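Local coordinates for protein porphyranase B (Zobellia galactanivorans, PDB 3JUU) that hydrolyses the linkages between beta-D-galactopyranose and alpha-L-galactopyranose-6-sulfate in the red-algal polysaccharide porphyran, as a family 16 glycoside hydrolase, at residues W27-N32 with R271-V276; L238-E243 with T265-V270. All coordinates share one frame; numbering follows the deposited sequence.

Contact 2 is nested along the chain inside the loop that contact 1 closes, and the centres of the two lie about 18 Å apart. Both draw on the long, interrupted strand 264-276: residues 265-270 face strand 237-242 across the buried interior, about 6 Å from the centre of the chain, while residues 271-276 pair edge to edge with the early strand 26-29 near the periphery. The two contacts meet where Ser272 OG packs 3.4 Å from Leu238 CD1, and a sulfate ion touches both. One strand near the C-terminus lines the core of the jelly roll behind strand 237-242, which leads into the probable substrate ligand Glu243, and fastens the N-terminal part of the chain to the sandwich.

Contact 1 (W27-N32 with R271-V276); sequences WKLIEN and RSWQLV. With SO4 (sulfate ion), chain D.
Ile30 N donates to Ser272 O over 2.7 Å, nearly straight at 174°, with the donor tilted from the carbonyl plane. Ser272 O also receives the CA-H of Leu29. Two further backbone bonds, Lys28 N to Gln274 O and Gln274 N to Lys28 O, make Lys28 and Gln274 an antiparallel hydrogen-bonded pair, and Trp27-Leu275 and Leu29-Trp273 are the non-hydrogen-bonded pairs beside it. This short pairing joins strand 26-29 to strand 264-276 of the jelly roll.

Trp27, Leu29, Trp273 and Leu275 share one face of the sheet. Leu275 CD1 stands 3.6 Å from the centroid of the six-membered ring of Trp27, only 5° off the ring normal; a CG anti to the backbone N (chi1 -169°) carries this branch over the indole. The second pair repeats the geometry: Leu29 CD1 is 3.7 Å from the centroid of the six-membered ring of Trp273 and almost on its normal. Trp27 CB approaches Trp273 CE3 at 3.9 Å and links the two CH-pi pairs. On the reverse face, Ile30 CD1 packs against Gln274 CG at 3.8 Å.

Asp19 holds Trp27 NE1 and Glu111 holds Trp273 NE1, while Trp207 meets the Trp27 ring edge-to-face. A serine in place of Trp27 would probably leave Leu275 CD1 without its aromatic platform and Asp19 without its indole donor. Arg271 reaches away from strand 26-29 to a sulfate ion, probably from the crystallisation liquor, giving NH1 to O3 at 2.7 Å and NH2 to O2 at 2.8 Å, and its NE makes a salt bridge to Glu36. Backbone bonds therefore set the register, methyl-on-indole packing fills one face, and the two buried indole N-H groups are satisfied by carboxylates.

Contact 2 (L238-E243 with T265-V270); sequences LRMVVE and TTYNWV. With SO4 (sulfate ion), chain D.
Met240 crosses obliquely over Tyr267, its CG 3.5 Å from Tyr267 CE1 and over one face of the ring. The CG lies 4.0 Å from the ring centroid and 27° off the normal, a CH-pi contact displaced from the ring centre, and Met240 CB adds a second touch at Tyr267 CZ. Bends at chi2 (89°) and chi3 (77°) fold the thioether back from the ring, which brings both SD and CE beside Val270 CG2, the CE at 4.1 Å. At one end of the interface Leu238 and Val270 meet tip to tip, CD1 to CG1 at 3.8 Å. At the other, Val242 and Thr265 lie alongside, pointing contrary ways, with Val242 CG2 3.4 Å from Thr265 OG1.

The strand axes of 238-242 and 265-267 run roughly antiparallel but come no closer than 9.2 Å, too far for backbone pairing. The gap is filled by side chains meeting from the two opposed layers of the family 16 beta-sandwich, or jelly roll. The chain turns a corner at Asn268, beyond which Val270 still directs its side chain toward strand 237-242. Also past this corner, Trp269 NE1 donates to sulfate O4 at 3.1 Å, and Arg271 and His13 grip the same ion.

Polar ends in this apolar layer are anchored from strand 122-128, which with strand 90-101 flanks strand 237-242: Thr124 O takes a hydrogen bond from Tyr267 OH, and Ser123 OG is bonded to Thr265 OG1. Val241 points away from the interface, its side chain about 4 Å from that of Trp54, a probable substrate-binding residue, and Glu243, two residues further on, is likewise a probable substrate ligand, its OE1 in a salt bridge to Arg57 and its OE2 hydrogen-bonded to Ser122 OG.

Contact 1 (W27-N32 with R271-V276)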
ATOM      1  N   TRP A  27      20.642  -9.200   4.101  1.00 19.28           N
ATOM      2  CA  TRP A  27      19.630  -8.142   3.913  1.00 17.84           C
ATOM      3  C   TRP A  27      20.089  -6.910   4.683  1.00 18.55           C
ATOM      4  O   TRP A  27      20.416  -7.039   5.862  1.00 18.36           O
ATOM      5  CB  TRP A  27      18.316  -8.600   4.528  1.00 18.86           C
ATOM      6  CG  TRP A  27      17.679  -9.738   3.819  1.00 15.20           C
ATOM      7  CD1 TRP A  27      17.602 -11.004   4.254  1.00 16.92           C
ATOM      8  CD2 TRP A  27      17.018  -9.705   2.551  1.00 13.70           C
ATOM      9  NE1 TRP A  27      16.890 -11.781   3.363  1.00 13.27           N
ATOM     10  CE2 TRP A  27      16.567 -11.032   2.283  1.00 15.19           C
ATOM     11  CE3 TRP A  27      16.789  -8.710   1.606  1.00 14.51           C
ATOM     12  CZ2 TRP A  27      15.894 -11.378   1.129  1.00 13.91           C
ATOM     13  CZ3 TRP A  27      16.175  -9.040   0.428  1.00 14.23           C
ATOM     14  CH2 TRP A  27      15.693 -10.386   0.190  1.00 13.00           C
ATOM     15  N   LYS A  28      20.076  -5.744   4.042  1.00 17.19           N
ATOM     16  CA  LYS A  28      20.501  -4.493   4.651  1.00 19.83           C
ATOM     17  C   LYS A  28      19.334  -3.473   4.658  1.00 17.83           C
ATOM     18  O   LYS A  28      18.803  -3.136   3.580  1.00 17.43           O
ATOM     19  CB  LYS A  28      21.701  -3.931   3.840  1.00 19.43           C
ATOM     20  CG  LYS A  28      22.236  -2.548   4.346  1.00 27.62           C
ATOM     21  CD  LYS A  28      23.447  -2.061   3.510  1.00 34.70           C
ATOM     22  CE  LYS A  28      23.754  -0.568   3.687  1.00 40.06           C
ATOM     23  NZ  LYS A  28      24.286  -0.070   2.360  1.00 44.12           N
ATOM     24  N   LEU A  29      19.012  -2.977   5.846  1.00 17.53           N
ATOM     25  CA  LEU A  29      17.937  -1.961   5.992  1.00 17.09           C
ATOM     26  C   LEU A  29      18.185  -0.742   5.189  1.00 18.14           C
ATOM     27  O   LEU A  29      19.315  -0.174   5.200  1.00 18.69           O
ATOM     28  CB  LEU A  29      17.697  -1.612   7.468  1.00 17.93           C
ATOM     29  CG  LEU A  29      16.326  -0.899   7.668  1.00 15.22           C
ATOM     30  CD1 LEU A  29      15.229  -1.960   7.611  1.00 13.78           C
ATOM     31  CD2 LEU A  29      16.328  -0.264   9.092  1.00 17.01           C
ATOM     32  N   ILE A  30      17.177  -0.343   4.405  1.00 16.18           N
ATOM     33  CA  ILE A  30      17.236   0.926   3.685  1.00 16.33           C
ATOM     34  C   ILE A  30      16.610   1.961   4.673  1.00 16.48           C
ATOM     35  O   ILE A  30      15.373   2.050   4.833  1.00 14.86           O
ATOM     36  CB  ILE A  30      16.461   0.910   2.380  1.00 16.19           C
ATOM     37  CG1 ILE A  30      17.022  -0.187   1.439  1.00 19.12           C
ATOM     38  CG2 ILE A  30      16.432   2.318   1.682  1.00 17.32           C
ATOM     39  CD1 ILE A  30      15.996  -0.484   0.345  1.00 22.99           C
ATOM     40  N   GLU A  31      17.476   2.726   5.328  1.00 16.28           N
ATOM     41  CA  GLU A  31      17.060   3.572   6.454  1.00 17.27           C
ATOM     42  C   GLU A  31      16.036   4.603   6.022  1.00 14.70           C
ATOM     43  O   GLU A  31      15.035   4.803   6.701  1.00 16.03           O
ATOM     44  CB  GLU A  31      18.269   4.362   7.036  1.00 19.27           C
ATOM     45  CG  GLU A  31      19.320   3.484   7.534  1.00 27.23           C
ATOM     46  CD  GLU A  31      18.864   2.776   8.747  1.00 35.52           C
ATOM     47  OE1 GLU A  31      18.071   3.369   9.523  1.00 41.69           O
ATOM     48  OE2 GLU A  31      19.261   1.613   8.917  1.00 43.17           O
ATOM     49  N   ASN A  32      16.254   5.261   4.903  1.00 15.20           N
ATOM     50  CA  ASN A  32      15.329   6.328   4.509  1.00 17.16           C
ATOM     51  C   ASN A  32      13.952   5.884   3.929  1.00 16.66           C
ATOM     52  O   ASN A  32      13.130   6.709   3.486  1.00 17.90           O
ATOM     53  CB  ASN A  32      16.033   7.350   3.593  1.00 18.10           C
ATOM     54  CG  ASN A  32      16.355   6.800   2.208  1.00 20.01           C
ATOM     55  OD1 ASN A  32      15.871   5.723   1.766  1.00 16.72           O
ATOM     56  ND2 ASN A  32      17.150   7.568   1.488  1.00 19.21           N
ATOM     57  N   ARG A 271       9.478  -1.725   6.755  1.00 11.63           N
ATOM     58  CA  ARG A 271      10.937  -1.970   6.681  1.00 10.47           C
ATOM     59  C   ARG A 271      11.230  -2.314   5.266  1.00 11.77           C
ATOM     60  O   ARG A 271      10.583  -3.215   4.695  1.00 10.31           O
ATOM     61  CB  ARG A 271      11.291  -3.181   7.637  1.00  9.47           C
ATOM     62  CG  ARG A 271      10.956  -2.830   9.104  1.00 14.33           C
ATOM     63  CD  ARG A 271      11.196  -4.016  10.039  1.00 13.57           C
ATOM     64  NE  ARG A 271      10.888  -3.682  11.443  1.00 14.65           N
ATOM     65  CZ  ARG A 271      10.641  -4.602  12.365  1.00 15.96           C
ATOM     66  NH1 ARG A 271      10.573  -5.898  11.999  1.00 15.61           N
ATOM     67  NH2 ARG A 271      10.320  -4.247  13.614  1.00 15.04           N
ATOM     68  N   SER A 272      12.237  -1.647   4.725  1.00 11.29           N
ATOM     69  CA  SER A 272      12.642  -1.793   3.337  1.00 12.09           C
ATOM     70  C   SER A 272      14.120  -2.217   3.334  1.00 13.23           C
ATOM     71  O   SER A 272      14.903  -1.754   4.183  1.00 12.63           O
ATOM     72  CB  SER A 272      12.480  -0.442   2.697  1.00 11.81           C
ATOM     73  OG  SER A 272      11.118  -0.031   2.722  1.00 12.16           O
ATOM     74  N   TRP A 273      14.481  -3.121   2.437  1.00 13.65           N
ATOM     75  CA  TRP A 273      15.798  -3.803   2.511  1.00 12.77           C
ATOM     76  C   TRP A 273      16.332  -4.009   1.120  1.00 15.82           C
ATOM     77  O   TRP A 273      15.567  -4.210   0.169  1.00 13.74           O
ATOM     78  CB  TRP A 273      15.662  -5.206   3.158  1.00 13.68           C
ATOM     79  CG  TRP A 273      14.868  -5.329   4.457  1.00 14.16           C
ATOM     80  CD1 TRP A 273      13.464  -5.397   4.617  1.00 10.31           C
ATOM     81  CD2 TRP A 273      15.406  -5.460   5.763  1.00 11.53           C
ATOM     82  NE1 TRP A 273      13.142  -5.531   5.942  1.00 12.96           N
ATOM     83  CE2 TRP A 273      14.311  -5.590   6.669  1.00 15.01           C
ATOM     84  CE3 TRP A 273      16.746  -5.465   6.275  1.00 15.80           C
ATOM     85  CZ2 TRP A 273      14.493  -5.739   8.061  1.00 15.50           C
ATOM     86  CZ3 TRP A 273      16.919  -5.596   7.650  1.00 16.60           C
ATOM     87  CH2 TRP A 273      15.804  -5.744   8.530  1.00 16.73           C
ATOM     88  N   GLN A 274      17.660  -3.935   1.002  1.00 15.11           N
ATOM     89  CA  GLN A 274      18.387  -4.362  -0.192  1.00 17.63           C
ATOM     90  C   GLN A 274      19.127  -5.681   0.147  1.00 17.52           C
ATOM     91  O   GLN A 274      19.538  -5.921   1.307  1.00 15.95           O
ATOM     92  CB  GLN A 274      19.470  -3.351  -0.520  1.00 18.43           C
ATOM     93  CG  GLN A 274      19.032  -2.111  -1.203  1.00 28.02           C
ATOM     94  CD  GLN A 274      20.210  -1.123  -1.339  1.00 37.19           C
ATOM     95  OE1 GLN A 274      21.235  -1.282  -0.667  1.00 39.65           O
ATOM     96  NE2 GLN A 274      20.080  -0.142  -2.235  1.00 41.44           N
ATOM     97  N   LEU A 275      19.275  -6.523  -0.873  1.00 17.85           N
ATOM     98  CA  LEU A 275      19.974  -7.757  -0.742  1.00 19.83           C
ATOM     99  C   LEU A 275      21.369  -7.481  -1.299  1.00 21.38           C
ATOM    100  O   LEU A 275      21.511  -7.036  -2.448  1.00 22.12           O
ATOM    101  CB  LEU A 275      19.276  -8.809  -1.612  1.00 21.40           C
ATOM    102  CG  LEU A 275      19.795 -10.218  -1.340  1.00 16.84           C
ATOM    103  CD1 LEU A 275      19.645 -10.729   0.058  1.00 21.83           C
ATOM    104  CD2 LEU A 275      19.041 -11.129  -2.382  1.00 22.53           C
ATOM    105  N   VAL A 276      22.373  -7.663  -0.449  1.00 23.00           N
ATOM    106  CA  VAL A 276      23.765  -7.337  -0.852  1.00 24.38           C
ATOM    107  C   VAL A 276      24.675  -8.564  -0.655  1.00 26.52           C
ATOM    108  O   VAL A 276      24.401  -9.428   0.205  1.00 22.82           O
ATOM    109  CB  VAL A 276      24.341  -6.115  -0.100  1.00 25.34           C
ATOM    110  CG1 VAL A 276      23.502  -4.738  -0.492  1.00 23.57           C
ATOM    111  CG2 VAL A 276      24.413  -6.369   1.430  1.00 22.58           C
TER
HETATM  112  S   SO4 D   4       8.934  -7.050  15.302  1.00 58.37           S
HETATM  113  O1  SO4 D   4       9.335  -8.050  16.285  1.00 59.37           O
HETATM  114  O2  SO4 D   4       9.359  -5.717  15.752  1.00 58.18           O
HETATM  115  O3  SO4 D   4       9.581  -7.396  14.033  1.00 59.27           O
HETATM  116  O4  SO4 D   4       7.461  -7.104  15.160  1.00 58.56           O

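Contact 2 (L238-E243 with T265-V270)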
ATOM      1  N   LEU A 238       7.201   4.205  -1.702  1.00 10.25           N
ATOM      2  CA  LEU A 238       6.218   3.526  -0.865  1.00 10.04           C
ATOM      3  C   LEU A 238       4.939   4.352  -0.692  1.00  9.65           C
ATOM      4  O   LEU A 238       4.944   5.630  -0.787  1.00  9.84           O
ATOM      5  CB  LEU A 238       6.774   3.209   0.516  1.00 11.61           C
ATOM      6  CG  LEU A 238       7.811   2.068   0.525  1.00 13.46           C
ATOM      7  CD1 LEU A 238       8.613   2.114   1.846  1.00 13.36           C
ATOM      8  CD2 LEU A 238       7.180   0.684   0.349  1.00 11.51           C
ATOM      9  N   ARG A 239       3.858   3.618  -0.489  1.00  7.06           N
ATOM     10  CA  ARG A 239       2.554   4.228  -0.248  1.00  9.37           C
ATOM     11  C   ARG A 239       1.851   3.442   0.858  1.00  9.69           C
ATOM     12  O   ARG A 239       1.746   2.196   0.778  1.00  9.99           O
ATOM     13  CB  ARG A 239       1.658   4.102  -1.473  1.00  7.36           C
ATOM     14  CG  ARG A 239       2.183   4.845  -2.716  1.00  7.45           C
ATOM     15  CD  ARG A 239       1.863   6.394  -2.583  1.00  8.40           C
ATOM     16  NE  ARG A 239       2.362   7.115  -3.750  1.00  7.98           N
ATOM     17  CZ  ARG A 239       3.562   7.694  -3.845  1.00 11.44           C
ATOM     18  NH1 ARG A 239       4.454   7.540  -2.914  1.00 10.26           N
ATOM     19  NH2 ARG A 239       3.827   8.416  -4.939  1.00 13.27           N
ATOM     20  N   MET A 240       1.269   4.164   1.835  1.00  9.05           N
ATOM     21  CA  MET A 240       0.326   3.564   2.785  1.00  8.91           C
ATOM     22  C   MET A 240      -0.905   4.505   2.729  1.00  9.89           C
ATOM     23  O   MET A 240      -0.826   5.699   3.114  1.00  9.24           O
ATOM     24  CB  MET A 240       0.941   3.532   4.219  1.00 10.74           C
ATOM     25  CG  MET A 240       2.103   2.482   4.387  1.00 12.64           C
ATOM     26  SD  MET A 240       3.696   3.361   3.917  1.00 22.92           S
ATOM     27  CE  MET A 240       4.094   4.404   5.323  1.00 12.89           C
ATOM     28  N   VAL A 241      -2.027   3.985   2.237  1.00 10.16           N
ATOM     29  CA  VAL A 241      -3.124   4.875   1.811  1.00  9.00           C
ATOM     30  C   VAL A 241      -4.419   4.267   2.262  1.00  8.80           C
ATOM     31  O   VAL A 241      -4.641   3.028   2.173  1.00  8.87           O
ATOM     32  CB  VAL A 241      -3.109   5.104   0.260  1.00  7.97           C
ATOM     33  CG1 VAL A 241      -4.433   5.796  -0.246  1.00 12.01           C
ATOM     34  CG2 VAL A 241      -1.830   5.932  -0.141  1.00 10.04           C
ATOM     35  N   VAL A 242      -5.329   5.145   2.667  1.00  8.51           N
ATOM     36  CA  VAL A 242      -6.665   4.718   3.107  1.00  7.87           C
ATOM     37  C   VAL A 242      -7.597   5.604   2.279  1.00  8.46           C
ATOM     38  O   VAL A 242      -7.561   6.843   2.409  1.00  8.53           O
ATOM     39  CB  VAL A 242      -6.845   5.008   4.649  1.00  7.71           C
ATOM     40  CG1 VAL A 242      -8.378   4.865   5.034  1.00  6.01           C
ATOM     41  CG2 VAL A 242      -5.978   4.021   5.483  1.00  8.37           C
ATOM     42  N   GLU A 243      -8.385   5.001   1.387  1.00  8.12           N
ATOM     43  CA  GLU A 243      -9.071   5.786   0.326  1.00  8.97           C
ATOM     44  C   GLU A 243     -10.503   5.264   0.167  1.00  9.55           C
ATOM     45  O   GLU A 243     -10.846   4.216   0.754  1.00  8.64           O
ATOM     46  CB  GLU A 243      -8.347   5.552  -1.000  1.00  9.81           C
ATOM     47  CG  GLU A 243      -8.669   4.208  -1.630  1.00  8.66           C
ATOM     48  CD  GLU A 243      -7.433   3.598  -2.272  1.00 15.10           C
ATOM     49  OE1 GLU A 243      -7.305   3.745  -3.514  1.00 12.08           O
ATOM     50  OE2 GLU A 243      -6.622   2.974  -1.549  1.00 13.72           O
ATOM     51  N   THR A 265      -6.504   2.254  10.329  1.00 10.31           N
ATOM     52  CA  THR A 265      -5.590   1.240   9.738  1.00  8.96           C
ATOM     53  C   THR A 265      -4.284   1.463  10.480  1.00 10.50           C
ATOM     54  O   THR A 265      -3.824   2.585  10.543  1.00  8.43           O
ATOM     55  CB  THR A 265      -5.416   1.553   8.211  1.00 10.75           C
ATOM     56  OG1 THR A 265      -6.697   1.387   7.582  1.00 10.47           O
ATOM     57  CG2 THR A 265      -4.375   0.517   7.659  1.00  7.54           C
ATOM     58  N   THR A 266      -3.728   0.423  11.091  1.00 10.61           N
ATOM     59  CA  THR A 266      -2.532   0.607  11.924  1.00 12.20           C
ATOM     60  C   THR A 266      -1.342  -0.150  11.308  1.00 10.95           C
ATOM     61  O   THR A 266      -1.505  -1.335  10.997  1.00 11.69           O
ATOM     62  CB  THR A 266      -2.814   0.031  13.327  1.00 11.07           C
ATOM     63  OG1 THR A 266      -4.002   0.664  13.904  1.00 12.59           O
ATOM     64  CG2 THR A 266      -1.561   0.199  14.254  1.00 13.13           C
ATOM     65  N   TYR A 267      -0.218   0.531  11.114  1.00 10.86           N
ATOM     66  CA  TYR A 267       1.017  -0.095  10.625  1.00 10.93           C
ATOM     67  C   TYR A 267       1.978  -0.053  11.788  1.00 11.53           C
ATOM     68  O   TYR A 267       2.345   1.053  12.212  1.00 13.08           O
ATOM     69  CB  TYR A 267       1.598   0.690   9.464  1.00 10.52           C
ATOM     70  CG  TYR A 267       0.617   0.894   8.300  1.00 11.54           C
ATOM     71  CD1 TYR A 267       0.726   0.107   7.127  1.00 13.22           C
ATOM     72  CD2 TYR A 267      -0.392   1.870   8.357  1.00 12.17           C
ATOM     73  CE1 TYR A 267      -0.174   0.327   6.035  1.00  8.76           C
ATOM     74  CE2 TYR A 267      -1.296   2.061   7.299  1.00 10.90           C
ATOM     75  CZ  TYR A 267      -1.184   1.292   6.155  1.00  9.71           C
ATOM     76  OH  TYR A 267      -2.039   1.471   5.095  1.00  9.11           O
ATOM     77  N   ASN A 268       2.348  -1.217  12.340  1.00 12.46           N
ATOM     78  CA  ASN A 268       3.384  -1.243  13.404  1.00 13.07           C
ATOM     79  C   ASN A 268       4.773  -0.839  12.905  1.00 14.02           C
ATOM     80  O   ASN A 268       5.561  -0.235  13.638  1.00 13.84           O
ATOM     81  CB  ASN A 268       3.422  -2.580  14.163  1.00 13.08           C
ATOM     82  CG  ASN A 268       2.205  -2.811  14.990  1.00 14.86           C
ATOM     83  OD1 ASN A 268       1.515  -1.857  15.402  1.00 15.07           O
ATOM     84  ND2 ASN A 268       1.916  -4.086  15.282  1.00 12.63           N
ATOM     85  N   TRP A 269       5.062  -1.098  11.625  1.00 10.80           N
ATOM     86  CA  TRP A 269       6.329  -0.716  11.104  1.00  9.75           C
ATOM     87  C   TRP A 269       6.304  -0.903   9.602  1.00  8.94           C
ATOM     88  O   TRP A 269       5.417  -1.650   9.107  1.00 10.66           O
ATOM     89  CB  TRP A 269       7.451  -1.558  11.745  1.00  9.75           C
ATOM     90  CG  TRP A 269       7.208  -3.031  11.911  1.00 10.19           C
ATOM     91  CD1 TRP A 269       6.913  -3.693  13.095  1.00  8.44           C
ATOM     92  CD2 TRP A 269       7.385  -4.086  10.906  1.00 12.53           C
ATOM     93  NE1 TRP A 269       6.872  -5.054  12.869  1.00 13.58           N
ATOM     94  CE2 TRP A 269       7.114  -5.314  11.539  1.00 13.71           C
ATOM     95  CE3 TRP A 269       7.671  -4.081   9.512  1.00 13.46           C
ATOM     96  CZ2 TRP A 269       7.132  -6.571  10.839  1.00 12.06           C
ATOM     97  CZ3 TRP A 269       7.693  -5.333   8.818  1.00 13.98           C
ATOM     98  CH2 TRP A 269       7.441  -6.540   9.485  1.00 15.32           C
ATOM     99  N   VAL A 270       7.233  -0.231   8.929  1.00  9.95           N
ATOM    100  CA  VAL A 270       7.535  -0.475   7.492  1.00 12.03           C
ATOM    101  C   VAL A 270       9.028  -0.638   7.394  1.00 12.69           C
ATOM    102  O   VAL A 270       9.790   0.201   7.916  1.00 11.63           O
ATOM    103  CB  VAL A 270       7.121   0.706   6.612  1.00 12.11           C
ATOM    104  CG1 VAL A 270       7.633   0.510   5.152  1.00 12.19           C
ATOM    105  CG2 VAL A 270       5.620   0.813   6.556  1.00 14.14           C
TER
HETATM  106  S   SO4 D   4       8.934  -7.050  15.302  1.00 58.37           S
HETATM  107  O1  SO4 D   4       9.335  -8.050  16.285  1.00 59.37           O
HETATM  108  O2  SO4 D   4       9.359  -5.717  15.752  1.00 58.18           O
HETATM  109  O3  SO4 D   4       9.581  -7.396  14.033  1.00 59.27           O
HETATM  110  O4  SO4 D   4       7.461  -7.104  15.160  1.00 58.56           O